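Local coordinates for NANS (YJHS), A 9-O-acetyl N-acetylneuraminic acid esterase (Escherichia coli O157:H7 EDL933, PDB 3PT5), which removes the 9-O-acetyl group from 9-O-acetyl-N-acetylneuraminic acid, a sialic acid of mammalian mucosal sites, and is built as an SGNH hydrolase, at residues 78-83 with 105-110; 187-192 with 324-329; 59-62 with 67-70; 116-119 with 123-126. One frame throughout, in Å; residues are numbered along the deposited sequence.

Interaction 1. Residues 78-83 with 105-110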
# COMPACT_ATOMS: atom_id res chain seq x y z
N HIS A 78 -0.95 8.48 7.90
CA HIS A 78 -1.39 8.63 6.49
C HIS A 78 -0.29 8.46 5.46
O HIS A 78 -0.57 8.22 4.28
CB HIS A 78 -2.06 9.98 6.31
CG HIS A 78 -1.13 11.12 6.54
ND1 HIS A 78 -0.93 11.66 7.80
CD2 HIS A 78 -0.32 11.81 5.70
CE1 HIS A 78 -0.04 12.64 7.71
NE2 HIS A 78 0.36 12.74 6.46
N CYS A 79 0.97 8.54 5.89
CA CYS A 79 2.10 8.43 4.96
C CYS A 79 3.09 7.39 5.46
O CYS A 79 4.01 7.74 6.19
CB CYS A 79 2.76 9.81 4.78
SG CYS A 79 3.87 9.86 3.37
N PRO A 80 2.86 6.10 5.13
CA PRO A 80 3.58 5.01 5.77
C PRO A 80 5.05 4.84 5.37
O PRO A 80 5.56 5.49 4.47
CB PRO A 80 2.79 3.75 5.32
CG PRO A 80 1.43 4.25 4.96
CD PRO A 80 1.73 5.60 4.32
N HIS A 81 5.69 3.88 6.04
CA HIS A 81 7.08 3.55 5.90
C HIS A 81 7.37 2.59 4.75
O HIS A 81 8.01 1.57 4.90
CB HIS A 81 7.59 3.02 7.23
CG HIS A 81 7.98 4.09 8.20
ND1 HIS A 81 7.19 5.18 8.49
CD2 HIS A 81 9.10 4.23 8.95
CE1 HIS A 81 7.81 5.95 9.37
NE2 HIS A 81 8.96 5.39 9.67
N ASP A 82 6.86 2.95 3.58
CA ASP A 82 7.17 2.17 2.38
C ASP A 82 8.62 2.36 1.97
O ASP A 82 9.33 3.21 2.53
CB ASP A 82 6.17 2.55 1.29
CG ASP A 82 4.74 2.00 1.59
OD1 ASP A 82 4.58 0.76 1.60
OD2 ASP A 82 3.78 2.80 1.82
N VAL A 83 9.08 1.58 0.99
CA VAL A 83 10.46 1.65 0.53
C VAL A 83 10.77 3.04 -0.01
O VAL A 83 11.88 3.58 0.20
CB VAL A 83 10.72 0.60 -0.58
CG1 VAL A 83 12.17 0.61 -1.01
CG2 VAL A 83 10.28 -0.78 -0.11
N GLY A 105 -1.82 7.83 1.83
CA GLY A 105 -2.00 6.44 1.40
C GLY A 105 -3.14 5.79 2.16
O GLY A 105 -3.42 6.20 3.29
N GLN A 106 -3.74 4.75 1.58
CA GLN A 106 -4.91 4.08 2.15
C GLN A 106 -4.64 3.07 3.25
O GLN A 106 -5.60 2.54 3.79
CB GLN A 106 -5.73 3.37 1.06
CG GLN A 106 -4.98 2.23 0.32
CD GLN A 106 -4.27 2.70 -0.95
OE1 GLN A 106 -3.94 3.89 -1.07
NE2 GLN A 106 -4.04 1.79 -1.90
N ALA A 107 -3.37 2.73 3.56
CA ALA A 107 -3.13 1.64 4.54
C ALA A 107 -3.81 1.98 5.88
O ALA A 107 -4.43 1.13 6.53
CB ALA A 107 -1.65 1.42 4.75
N LEU A 108 -3.70 3.25 6.29
CA LEU A 108 -4.29 3.68 7.56
C LEU A 108 -5.80 3.45 7.59
O LEU A 108 -6.36 3.02 8.60
CB LEU A 108 -3.96 5.15 7.85
CG LEU A 108 -4.65 5.77 9.08
CD1 LEU A 108 -4.23 5.02 10.36
CD2 LEU A 108 -4.25 7.25 9.18
N HIS A 109 -6.46 3.76 6.48
CA HIS A 109 -7.92 3.70 6.37
C HIS A 109 -8.44 2.30 6.28
O HIS A 109 -9.50 2.00 6.83
CB HIS A 109 -8.34 4.55 5.19
CG HIS A 109 -7.69 5.89 5.22
ND1 HIS A 109 -6.56 6.18 4.49
CD2 HIS A 109 -7.93 6.97 6.00
CE1 HIS A 109 -6.17 7.41 4.77
NE2 HIS A 109 -6.98 7.91 5.68
N ILE A 110 -7.66 1.43 5.63
CA ILE A 110 -7.95 -0.02 5.67
C ILE A 110 -7.91 -0.51 7.11
O ILE A 110 -8.90 -1.06 7.61
CB ILE A 110 -7.01 -0.81 4.76
CG1 ILE A 110 -7.32 -0.40 3.32
CG2 ILE A 110 -7.20 -2.32 4.97
CD1 ILE A 110 -6.25 -0.86 2.29
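H78 O takes the backbone N-H of G105 at 2.8 Å, measured from G105 N. The bond is short and fairly straight, with 159° at the hydrogen, and the donor comes almost head-on at the carbonyl, the C=O...N angle being 166°. Just beyond G105 the chain winds into the helix 107-114, and there A107 and L108 bring their side chains up to the same loop. L108 has CG anti to its own N (chi1 173°), which carries the CD2 methyl to the H78 backbone: CD2 is 3.7 Å from H78 N and 4.2 Å from H78 CA. The H78 ring, meanwhile, turns its far end from the helix, and NE2 is hydrogen-bonded to Y101 O.

In the α/β fold of this SGNH hydrolase, the loop that follows the short edge strand 73-75 is thus fastened to the start of the helix leading on to the strand 122-130. The apolar part of the join is small. P80 CG rests against A107 CB at 4.2 Å, and each has a partner in strand 122-130, P80 touching P128 and A107 touching I126. Past P80 the loop folds away through an inverse gamma turn centred on H81, whose backbone is held by Q54 and R57, while D82 OD1 accepts the backbone N-H of C130.

Interaction 2. Residues 187-192 with 324-329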
# COMPACT_ATOMS: atom_id res chain seq x y z
N CYS A 187 -2.21 -6.97 0.64
CA CYS A 187 -2.86 -6.01 -0.24
C CYS A 187 -1.81 -5.58 -1.25
O CYS A 187 -0.85 -4.91 -0.91
CB CYS A 187 -3.39 -4.79 0.54
SG CYS A 187 -4.67 -5.28 1.72
N TRP A 188 -2.04 -5.95 -2.49
CA TRP A 188 -1.09 -5.76 -3.59
C TRP A 188 -1.72 -4.84 -4.62
O TRP A 188 -2.79 -5.15 -5.11
CB TRP A 188 -0.87 -7.12 -4.24
CG TRP A 188 -0.00 -7.12 -5.44
CD1 TRP A 188 -0.41 -7.23 -6.74
CD2 TRP A 188 1.44 -6.97 -5.48
NE1 TRP A 188 0.68 -7.19 -7.59
CE2 TRP A 188 1.82 -7.01 -6.85
CE3 TRP A 188 2.43 -6.79 -4.51
CZ2 TRP A 188 3.15 -6.90 -7.26
CZ3 TRP A 188 3.77 -6.67 -4.92
CH2 TRP A 188 4.11 -6.74 -6.29
N MET A 189 -1.05 -3.73 -4.98
CA MET A 189 -1.50 -2.92 -6.12
C MET A 189 -0.29 -2.62 -6.93
O MET A 189 0.55 -1.83 -6.51
CB MET A 189 -2.18 -1.61 -5.70
CG MET A 189 -3.50 -1.88 -5.04
SD MET A 189 -4.35 -0.47 -4.38
CE MET A 189 -4.84 0.39 -5.87
N GLN A 190 -0.20 -3.28 -8.07
CA GLN A 190 0.96 -3.17 -8.93
C GLN A 190 0.60 -3.59 -10.34
O GLN A 190 -0.28 -4.43 -10.55
CB GLN A 190 2.06 -4.07 -8.40
CG GLN A 190 3.43 -3.81 -9.00
CD GLN A 190 3.62 -4.49 -10.33
OE1 GLN A 190 3.07 -5.55 -10.56
NE2 GLN A 190 4.43 -3.89 -11.20
N GLY A 191 1.27 -2.97 -11.30
CA GLY A 191 1.15 -3.35 -12.70
C GLY A 191 1.37 -2.21 -13.64
O GLY A 191 1.78 -2.41 -14.80
N GLU A 192 1.13 -0.99 -13.15
CA GLU A 192 1.09 0.21 -14.01
C GLU A 192 2.31 0.32 -14.93
O GLU A 192 2.16 0.52 -16.12
CB GLU A 192 1.06 1.46 -13.14
CG GLU A 192 -0.31 1.77 -12.52
CD GLU A 192 -0.55 1.10 -11.17
OE1 GLU A 192 0.27 0.29 -10.71
OE2 GLU A 192 -1.63 1.40 -10.55
N ASP A 324 -12.62 1.13 1.48
CA ASP A 324 -13.88 0.39 1.63
C ASP A 324 -13.80 -0.95 0.94
O ASP A 324 -14.18 -1.96 1.51
CB ASP A 324 -15.06 1.16 1.01
CG ASP A 324 -15.53 2.31 1.86
OD1 ASP A 324 -15.17 2.40 3.04
OD2 ASP A 324 -16.30 3.16 1.30
N ARG A 325 -13.29 -0.96 -0.30
CA ARG A 325 -13.39 -2.17 -1.12
C ARG A 325 -12.40 -3.23 -0.63
O ARG A 325 -12.71 -4.43 -0.63
CB ARG A 325 -13.20 -1.83 -2.61
CG ARG A 325 -14.37 -1.09 -3.21
CD ARG A 325 -15.61 -2.03 -3.33
NE ARG A 325 -15.60 -2.80 -4.58
CZ ARG A 325 -16.34 -3.88 -4.86
NH1 ARG A 325 -17.14 -4.42 -3.95
NH2 ARG A 325 -16.24 -4.45 -6.06
N PHE A 326 -11.21 -2.80 -0.21
CA PHE A 326 -10.29 -3.77 0.40
C PHE A 326 -10.86 -4.38 1.65
O PHE A 326 -10.77 -5.59 1.82
CB PHE A 326 -8.93 -3.15 0.73
CG PHE A 326 -7.99 -3.15 -0.45
CD1 PHE A 326 -7.80 -2.00 -1.21
CD2 PHE A 326 -7.32 -4.32 -0.80
CE1 PHE A 326 -6.96 -2.01 -2.33
CE2 PHE A 326 -6.47 -4.33 -1.92
CZ PHE A 326 -6.31 -3.17 -2.68
N VAL A 327 -11.41 -3.55 2.54
CA VAL A 327 -11.96 -4.05 3.79
C VAL A 327 -13.13 -5.02 3.51
O VAL A 327 -13.22 -6.06 4.15
CB VAL A 327 -12.32 -2.91 4.77
CG1 VAL A 327 -13.10 -3.42 5.97
CG2 VAL A 327 -11.01 -2.17 5.19
N GLU A 328 -14.00 -4.68 2.58
CA GLU A 328 -15.09 -5.60 2.20
C GLU A 328 -14.49 -6.97 1.77
O GLU A 328 -14.99 -8.04 2.16
CB GLU A 328 -15.90 -5.04 1.03
CG GLU A 328 -16.74 -3.80 1.29
CD GLU A 328 -17.16 -3.13 -0.04
OE1 GLU A 328 -17.36 -3.88 -1.04
OE2 GLU A 328 -17.26 -1.87 -0.09
N ALA A 329 -13.45 -6.93 0.93
CA ALA A 329 -12.84 -8.16 0.44
C ALA A 329 -12.14 -8.99 1.51
O ALA A 329 -12.20 -10.24 1.51
CB ALA A 329 -11.90 -7.87 -0.74
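F326 reaches from the helix 315-335 to the strand 182-189 and meets two sulfur atoms there. M189 SD lies at the ring edge, close to its plane: it is 4.8 Å from the F326 centroid, 75° off the ring normal, and 3.7 Å from both F326 CE1 and F326 CZ. A chi2 of 175° extends the M189 chain and carries SD to the ring; the bend at chi3 only turns the methyl aside. C187 SG comes in obliquely instead, 45° off the normal and 4.6 Å from the F326 centroid, with F326 CD2 its nearest ring atom at 3.8 Å.

Plain carbon packing fills in between. C187 CB is 4.0 Å from F326 CE2, and M189 CG is 3.9 Å from F326 CZ. C187 and M189, two apart on the strand, both face the helix, whereas W188 points to the opposite side of the sheet, where its ring meets W157 and F207. This is the layered α/β/α build of the SGNH fold, with I110, F234 and V268 also touching F326.

Charge takes no part between the two segments: R325 NH1 and E328 OE1 form a 3.0 Å salt bridge within the helix, and R325 NH2 forms another with D269.

With sulfur, methylene and aromatic carbon as the touching groups, helix and strand are joined here mainly by dispersion; the sulfur at the ring edge probably gains a little from the slightly positive C-H rim.

Interaction 3. Residues 59-62 with 67-70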
# COMPACT_ATOMS: atom_id res chain seq x y z
N ALA A 59 14.49 6.62 9.51
CA ALA A 59 15.26 6.89 10.71
C ALA A 59 14.42 7.60 11.79
O ALA A 59 14.80 7.64 12.98
CB ALA A 59 16.50 7.70 10.33
N HIS A 60 13.29 8.16 11.39
CA HIS A 60 12.35 8.76 12.35
C HIS A 60 10.96 8.35 11.94
O HIS A 60 10.76 7.90 10.80
CB HIS A 60 12.47 10.29 12.41
CG HIS A 60 13.82 10.75 12.85
ND1 HIS A 60 14.13 11.05 14.16
CD2 HIS A 60 14.97 10.87 12.15
CE1 HIS A 60 15.41 11.38 14.24
NE2 HIS A 60 15.95 11.26 13.04
N THR A 61 10.00 8.46 12.86
CA THR A 61 8.65 8.00 12.54
C THR A 61 8.02 8.87 11.47
O THR A 61 7.25 8.38 10.63
CB THR A 61 7.75 7.94 13.78
OG1 THR A 61 7.67 9.23 14.40
CG2 THR A 61 8.30 6.94 14.76
N HIS A 62 8.39 10.14 11.49
CA HIS A 62 7.93 11.16 10.55
C HIS A 62 8.88 12.36 10.71
O HIS A 62 9.66 12.38 11.68
CB HIS A 62 6.47 11.55 10.82
CG HIS A 62 6.22 12.10 12.19
ND1 HIS A 62 6.23 13.45 12.46
CD2 HIS A 62 5.87 11.48 13.34
CE1 HIS A 62 5.94 13.64 13.74
NE2 HIS A 62 5.74 12.46 14.30
N SER A 67 13.08 9.03 16.91
CA SER A 67 13.92 8.01 16.28
C SER A 67 13.16 6.71 16.21
O SER A 67 12.35 6.41 17.08
CB SER A 67 15.17 7.72 17.14
OG SER A 67 15.61 8.87 17.85
N CYS A 68 13.44 5.93 15.19
CA CYS A 68 13.02 4.53 15.18
C CYS A 68 14.00 3.70 14.40
O CYS A 68 14.80 4.24 13.60
CB CYS A 68 11.60 4.38 14.63
SG CYS A 68 11.37 5.15 12.98
N HIS A 69 13.98 2.40 14.68
CA HIS A 69 14.82 1.43 13.98
C HIS A 69 13.97 0.64 13.01
O HIS A 69 12.74 0.59 13.15
CB HIS A 69 15.48 0.48 14.99
N PHE A 70 14.63 0.02 12.04
CA PHE A 70 14.00 -0.82 11.04
C PHE A 70 13.22 -1.91 11.74
O PHE A 70 13.74 -2.61 12.61
CB PHE A 70 15.08 -1.43 10.15
CG PHE A 70 14.56 -2.29 9.02
CD1 PHE A 70 13.92 -1.73 7.91
CD2 PHE A 70 14.75 -3.66 9.05
CE1 PHE A 70 13.46 -2.53 6.85
CE2 PHE A 70 14.30 -4.48 7.99
CZ PHE A 70 13.65 -3.91 6.89
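C68 drops its side chain onto the H60-T61 peptide, and much of the side-chain contact follows from that conformation. Its chi1 of 54° places SG between the backbone N and the carbonyl carbon, a cramped choice that aims the sulfur inward across the loop: SG is 3.4 Å from H60 C and 3.6 Å from T61 N. T61 matches it from its own side. With chi1 at 58°, OG1 takes the crowded position while CG2 lies anti to the carbonyl carbon, and this methyl comes alongside the sulfur, T61 CG2 to C68 SG being 4.0 Å. T61 and C68 both also touch I74.

The two segments are limbs of the long connection between the strands 52-55 and 73-75, antiparallel neighbours at one margin of the main sheet. Near its outer end the limbs are bridged once, H60 with S67, without going on to form regular strand. C68 N donates to A59 O at 3.1 Å; the bond is fairly straight at the hydrogen, but the donor stands well above the carbonyl plane, 54° out of it. The same oxygen also receives a CA-H from S67, with S67 CA 3.4 Å from A59 O.

The H60 ring comes obliquely up to the start of the other limb, ND1 being 3.6 Å from S67 N. That ring nitrogen has a weak hydrogen bond with G65 O, in the connection between the two limbs. The carbonyl oxygen of H60 is probably hydrogen-bonded to H81 NE2.

Interaction 4. Residues 116-119 with 123-126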
# COMPACT_ATOMS: atom_id res chain seq x y z
N PRO A 116 -12.81 -2.30 13.99
CA PRO A 116 -13.99 -2.61 14.82
C PRO A 116 -14.35 -4.08 14.83
O PRO A 116 -15.12 -4.52 15.68
CB PRO A 116 -15.11 -1.82 14.15
CG PRO A 116 -14.45 -0.77 13.36
CD PRO A 116 -13.14 -1.31 12.93
N PHE A 117 -13.77 -4.84 13.90
CA PHE A 117 -14.13 -6.24 13.73
C PHE A 117 -13.24 -7.26 14.45
O PHE A 117 -13.48 -8.48 14.39
CB PHE A 117 -14.19 -6.52 12.23
CG PHE A 117 -15.29 -5.79 11.55
CD1 PHE A 117 -16.60 -6.27 11.58
CD2 PHE A 117 -15.03 -4.60 10.89
CE1 PHE A 117 -17.61 -5.58 10.93
CE2 PHE A 117 -16.02 -3.92 10.25
CZ PHE A 117 -17.33 -4.41 10.27
N ILE A 118 -12.23 -6.77 15.14
CA ILE A 118 -11.25 -7.67 15.81
C ILE A 118 -11.35 -7.56 17.33
O ILE A 118 -11.96 -6.62 17.84
CB ILE A 118 -9.78 -7.39 15.35
CG1 ILE A 118 -9.27 -6.09 15.95
CG2 ILE A 118 -9.63 -7.39 13.81
CD1 ILE A 118 -7.83 -5.81 15.66
N PRO A 119 -10.77 -8.53 18.08
CA PRO A 119 -10.96 -8.49 19.53
C PRO A 119 -10.37 -7.26 20.23
O PRO A 119 -9.40 -6.75 19.77
CB PRO A 119 -10.26 -9.75 20.01
CG PRO A 119 -10.36 -10.69 18.84
CD PRO A 119 -10.13 -9.79 17.65
N GLY A 123 -4.51 -5.56 18.04
CA GLY A 123 -4.37 -4.38 17.21
C GLY A 123 -4.17 -4.82 15.76
O GLY A 123 -4.27 -5.99 15.46
N ILE A 124 -3.90 -3.86 14.89
CA ILE A 124 -3.65 -4.12 13.49
C ILE A 124 -2.21 -3.66 13.22
O ILE A 124 -1.84 -2.56 13.66
CB ILE A 124 -4.61 -3.31 12.55
CG1 ILE A 124 -6.12 -3.66 12.75
CG2 ILE A 124 -4.18 -3.49 11.09
CD1 ILE A 124 -6.56 -4.96 12.11
N LEU A 125 -1.44 -4.49 12.52
CA LEU A 125 -0.03 -4.22 12.21
C LEU A 125 0.13 -4.28 10.72
O LEU A 125 0.04 -5.34 10.11
CB LEU A 125 0.93 -5.23 12.87
CG LEU A 125 2.43 -5.05 12.58
CD1 LEU A 125 2.92 -3.68 13.00
CD2 LEU A 125 3.25 -6.17 13.23
N ILE A 126 0.36 -3.11 10.10
CA ILE A 126 0.57 -3.06 8.66
C ILE A 126 2.07 -3.21 8.36
O ILE A 126 2.91 -2.68 9.09
CB ILE A 126 0.06 -1.69 8.10
CG1 ILE A 126 -1.47 -1.56 8.29
CG2 ILE A 126 0.48 -1.45 6.65
CD1 ILE A 126 -2.31 -2.74 7.89
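The CA atoms of I118 and G123 are 7.8 Å apart, the closest approach of the two segments by CA, the chain having left a 3-10 turn at 116-117, stretched out at I118 and doubled back into the strand 122-130. The unit is a helix-loop-strand connection of the α/β fold: the helix 107-114 ends, the chain turns, and the next element is an inner strand of the parallel part of the sheet. On that strand G123 has backbone hydrogen bonds with Y20 and Y22 to one side, while I124 has them to the other with R51, just before strand 52-55, and K53 in it.

Only two side chains carry the contact. I118 puts CG1 between its backbone N and carbonyl carbon (chi1 73°) and then runs on fully extended, so the whole branch works as an arm with CD1 at its tip. I124 leaves its strand across the line of approach and is bent at chi2 (-78°), which swings its CD1 round to the arm. The two terminal methyls meet at 3.9 Å, I118 CD1 to I124 CD1, and I124 CG1 adds a second touch on the same I118 methyl.

I124 also packs on A111 and L114 of the helix and on L115, so I118 extends that helix-sheet packing toward the beginning of the strand. Beside it F117 covers L331 and R335 of the helix 315-335, and P119 lies on Y20 and Y22. The closest touch of the contact is made to backbone: I118 CD1 stands 3.6 Å from G123 O.

How the interactions relate
Interactions 1 and 2 lie deep in the chain, interaction 4 nearer the periphery yet mostly buried, and interaction 3 on the surface, its centre about 19 Å from the centre of the chain. The first and fourth share the link from helix 107-114 to strand 122-130, and A107 touches I126 between them. Interaction 2 joins another helix to the same sheet and meets interaction 1 where Q106 packs on M189. H81 connects interaction 1 to interaction 3 through a probable hydrogen bond to H60 O. Chemistry varies with place: 2 and 4, which pack onto strands of the sheet, are held by sulfur, ring and methyl contacts, whereas 1 and 3 each include one backbone hydrogen bond between their segments.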